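Local atomic coordinates of 3-hydroxy-3-methylglutaryl-CoA lyase (Acinetobacter baumannii, PDB entry 6NDS), a protein that is a TIM-barrel enzyme of the HMGL-like family that holds a zinc ion and coenzyme A. Residues R237-P249 with L284-S298. Sequence-based numbering, arbitrary orientation.
With ACT (acetate ion), chain F.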
# COMPACT_ATOMS: atom_id res chain seq x y z
N ARG A 237 -1.11 4.05 -18.61
CA ARG A 237 -2.01 5.12 -18.17
C ARG A 237 -2.74 4.68 -16.91
O ARG A 237 -3.37 3.62 -16.89
CB ARG A 237 -3.03 5.46 -19.26
CG ARG A 237 -2.39 6.00 -20.58
CD ARG A 237 -3.40 6.18 -21.72
NE ARG A 237 -4.53 7.01 -21.31
CZ ARG A 237 -5.62 7.23 -22.03
NH1 ARG A 237 -5.76 6.72 -23.25
NH2 ARG A 237 -6.59 7.98 -21.52
N PHE A 238 -2.67 5.51 -15.85
CA PHE A 238 -3.23 5.13 -14.55
C PHE A 238 -3.96 6.31 -13.92
O PHE A 238 -3.41 7.41 -13.86
CB PHE A 238 -2.14 4.64 -13.58
CG PHE A 238 -1.46 3.38 -14.05
CD1 PHE A 238 -1.93 2.14 -13.64
CD2 PHE A 238 -0.37 3.45 -14.91
CE1 PHE A 238 -1.31 0.97 -14.07
CE2 PHE A 238 0.27 2.29 -15.34
CZ PHE A 238 -0.19 1.05 -14.92
N ASP A 239 -5.19 6.06 -13.45
CA ASP A 239 -5.95 7.04 -12.69
C ASP A 239 -5.53 7.03 -11.21
O ASP A 239 -5.27 5.97 -10.63
CB ASP A 239 -7.45 6.75 -12.76
CG ASP A 239 -8.06 7.03 -14.13
OD1 ASP A 239 -7.44 7.73 -14.97
OD2 ASP A 239 -9.21 6.56 -14.36
N ALA A 240 -5.53 8.21 -10.60
CA ALA A 240 -5.22 8.33 -9.17
C ALA A 240 -5.91 9.58 -8.65
O ALA A 240 -6.26 10.47 -9.43
CB ALA A 240 -3.70 8.39 -8.93
N ALA A 241 -6.12 9.64 -7.33
CA ALA A 241 -6.76 10.80 -6.71
C ALA A 241 -5.81 11.43 -5.71
O ALA A 241 -5.19 10.73 -4.90
CB ALA A 241 -8.06 10.41 -6.00
N LEU A 242 -5.73 12.77 -5.74
CA LEU A 242 -4.97 13.53 -4.76
C LEU A 242 -5.33 13.09 -3.34
O LEU A 242 -6.51 13.00 -2.99
CB LEU A 242 -5.26 15.02 -4.93
CG LEU A 242 -4.45 15.97 -4.03
CD1 LEU A 242 -3.02 16.05 -4.54
CD2 LEU A 242 -5.13 17.34 -4.05
N GLY A 243 -4.30 12.84 -2.53
CA GLY A 243 -4.52 12.48 -1.14
C GLY A 243 -5.14 11.12 -0.92
O GLY A 243 -5.43 10.77 0.24
N GLY A 244 -5.39 10.34 -1.97
CA GLY A 244 -6.09 9.08 -1.75
C GLY A 244 -7.57 9.22 -1.48
O GLY A 244 -8.18 8.32 -0.88
N LEU A 245 -8.17 10.33 -1.89
CA LEU A 245 -9.61 10.48 -1.81
C LEU A 245 -10.29 9.42 -2.69
O LEU A 245 -9.64 8.76 -3.51
CB LEU A 245 -10.03 11.87 -2.28
CG LEU A 245 -9.48 13.04 -1.44
CD1 LEU A 245 -9.85 14.39 -2.07
CD2 LEU A 245 -10.02 12.94 -0.03
N GLY A 246 -11.59 9.22 -2.47
CA GLY A 246 -12.41 8.56 -3.48
C GLY A 246 -13.22 7.39 -2.96
O GLY A 246 -13.17 7.03 -1.78
N GLY A 247 -13.99 6.80 -3.88
CA GLY A 247 -14.91 5.71 -3.59
C GLY A 247 -16.25 6.00 -4.23
O GLY A 247 -16.62 7.15 -4.46
N CYS A 248 -17.01 4.92 -4.55
CA CYS A 248 -18.35 5.07 -5.12
C CYS A 248 -19.39 4.85 -4.03
O CYS A 248 -19.32 3.85 -3.30
CB CYS A 248 -18.57 4.08 -6.26
SG CYS A 248 -20.29 4.02 -6.91
N PRO A 249 -20.37 5.76 -3.90
CA PRO A 249 -21.36 5.60 -2.82
C PRO A 249 -22.29 4.42 -3.01
O PRO A 249 -22.93 4.00 -2.03
CB PRO A 249 -22.15 6.93 -2.88
CG PRO A 249 -21.27 7.87 -3.66
CD PRO A 249 -20.54 7.01 -4.64
N LEU A 284 0.15 20.57 -2.32
CA LEU A 284 -1.28 20.72 -2.58
C LEU A 284 -2.09 19.72 -1.76
O LEU A 284 -3.12 20.07 -1.18
CB LEU A 284 -1.56 20.56 -4.08
CG LEU A 284 -3.06 20.68 -4.43
CD1 LEU A 284 -3.63 22.06 -4.13
CD2 LEU A 284 -3.29 20.30 -5.90
N SER A 285 -1.64 18.47 -1.71
CA SER A 285 -2.36 17.46 -0.94
C SER A 285 -2.46 17.85 0.53
O SER A 285 -3.48 17.61 1.18
CB SER A 285 -1.68 16.11 -1.08
OG SER A 285 -2.39 15.13 -0.33
N ARG A 286 -1.41 18.49 1.06
CA ARG A 286 -1.44 18.87 2.46
C ARG A 286 -2.45 19.99 2.76
O ARG A 286 -2.71 20.25 3.94
CB ARG A 286 -0.03 19.27 2.92
CG ARG A 286 0.90 18.04 3.02
CD ARG A 286 2.37 18.40 3.23
NE ARG A 286 3.13 17.25 3.71
CZ ARG A 286 4.46 17.20 3.78
NH1 ARG A 286 5.19 18.23 3.39
NH2 ARG A 286 5.06 16.10 4.24
N THR A 287 -3.03 20.63 1.74
CA THR A 287 -4.11 21.58 1.97
C THR A 287 -5.47 20.90 2.09
O THR A 287 -6.44 21.58 2.44
CB THR A 287 -4.18 22.63 0.85
OG1 THR A 287 -4.71 22.05 -0.35
CG2 THR A 287 -2.79 23.21 0.57
N LEU A 288 -5.56 19.59 1.82
CA LEU A 288 -6.87 18.94 1.84
C LEU A 288 -7.52 18.87 3.22
O LEU A 288 -8.74 19.08 3.33
CB LEU A 288 -6.78 17.53 1.24
CG LEU A 288 -6.58 17.46 -0.27
CD1 LEU A 288 -6.37 16.00 -0.69
CD2 LEU A 288 -7.79 18.06 -1.00
N PRO A 289 -6.79 18.57 4.31
CA PRO A 289 -7.47 18.53 5.62
C PRO A 289 -8.19 19.83 5.95
O PRO A 289 -9.30 19.80 6.49
CB PRO A 289 -6.33 18.24 6.60
CG PRO A 289 -5.37 17.45 5.79
CD PRO A 289 -5.41 18.07 4.41
N ALA A 290 -7.59 20.98 5.62
CA ALA A 290 -8.26 22.25 5.88
C ALA A 290 -9.49 22.41 5.00
O ALA A 290 -10.48 23.03 5.43
CB ALA A 290 -7.28 23.40 5.65
N LEU A 291 -9.46 21.87 3.78
CA LEU A 291 -10.59 22.01 2.88
C LEU A 291 -11.74 21.10 3.29
O LEU A 291 -12.91 21.52 3.29
CB LEU A 291 -10.16 21.70 1.44
CG LEU A 291 -11.24 21.73 0.36
CD1 LEU A 291 -11.82 23.13 0.21
CD2 LEU A 291 -10.67 21.23 -0.95
N LEU A 292 -11.44 19.86 3.65
CA LEU A 292 -12.44 18.84 3.88
C LEU A 292 -12.76 18.62 5.34
O LEU A 292 -13.79 17.99 5.65
CB LEU A 292 -11.98 17.51 3.27
CG LEU A 292 -11.59 17.53 1.79
CD1 LEU A 292 -11.01 16.20 1.34
CD2 LEU A 292 -12.81 17.92 0.96
N GLY A 293 -11.92 19.09 6.25
CA GLY A 293 -12.18 18.93 7.67
C GLY A 293 -11.77 17.60 8.25
O GLY A 293 -12.16 17.29 9.39
N HIS A 294 -11.00 16.80 7.52
CA HIS A 294 -10.48 15.53 8.02
C HIS A 294 -9.21 15.21 7.26
O HIS A 294 -8.94 15.77 6.20
CB HIS A 294 -11.52 14.41 7.87
CG HIS A 294 -11.97 14.19 6.46
ND1 HIS A 294 -11.23 13.47 5.56
CD2 HIS A 294 -13.08 14.60 5.80
CE1 HIS A 294 -11.85 13.44 4.39
NE2 HIS A 294 -12.98 14.12 4.52
N ASP A 295 -8.42 14.30 7.83
CA ASP A 295 -7.22 13.84 7.13
C ASP A 295 -7.58 12.84 6.04
O ASP A 295 -8.68 12.28 6.02
CB ASP A 295 -6.22 13.21 8.10
CG ASP A 295 -5.62 14.22 9.06
OD1 ASP A 295 -5.54 13.92 10.27
OD2 ASP A 295 -5.24 15.32 8.60
N THR A 296 -6.65 12.62 5.12
CA THR A 296 -6.87 11.75 3.97
C THR A 296 -5.82 10.65 3.96
O THR A 296 -4.76 10.77 4.58
CB THR A 296 -6.81 12.54 2.64
OG1 THR A 296 -5.45 12.72 2.23
CG2 THR A 296 -7.49 13.90 2.78
N PRO A 297 -6.09 9.53 3.25
CA PRO A 297 -5.14 8.38 3.25
C PRO A 297 -3.99 8.57 2.27
O PRO A 297 -3.87 7.90 1.24
CB PRO A 297 -6.05 7.21 2.84
CG PRO A 297 -7.42 7.75 2.66
CD PRO A 297 -7.32 9.22 2.51
N SER A 298 -3.13 9.53 2.58
CA SER A 298 -1.92 9.78 1.80
C SER A 298 -0.71 9.49 2.69
O SER A 298 -0.53 10.16 3.71
CB SER A 298 -1.86 11.23 1.32
OG SER A 298 -0.56 11.51 0.79
C ACT F . -3.24 14.38 5.31
O ACT F . -4.49 14.31 5.45
OXT ACT F . -2.55 15.32 4.81
CH3 ACT F . -2.46 13.14 5.80
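G243 and G244, both with positive phi, bring the backbone of 237-249 closest to P297 and S298, with the CA atoms of G243 and S298 4.8 Å apart. With no side chain at either residue, the loop can lie directly against T296, P297 and L288, and here the single hydrogen bond across the contact is T296 OG1 to G243 O, 2.8 Å long. The hydroxyl meets a lone pair in the carbonyl plane, at a C=O...O angle of 118°; chi1 of T296, 82°, turns OG1 to that carbonyl and leaves CG2 for L245 CD2. In this TIM barrel the loop leaves the C-terminal end of strand 237-240, whose D239 OD2 hydrogen-bonds ND1 of the zinc ligand H215, and runs on to C248 beside coenzyme A; the end of helix 278-285 and helix 288-292 cover its first turn. L242, with CG anti to the backbone N (chi1 -176°), lays CD1 on S285 CB at 3.7 Å, while its CD2 fits between L284 CD2 and L288 CD1. L245 instead meets L292 tip to tip, CD2 to CD1 at 3.7 Å. E261 OE2 is hydrogen-bonded to the hydroxyls of both S285 and S298, and an acetate ion, probably from the crystallisation liquor, accepts a hydrogen bond from T296 N through its O atom, 2.8 Å away.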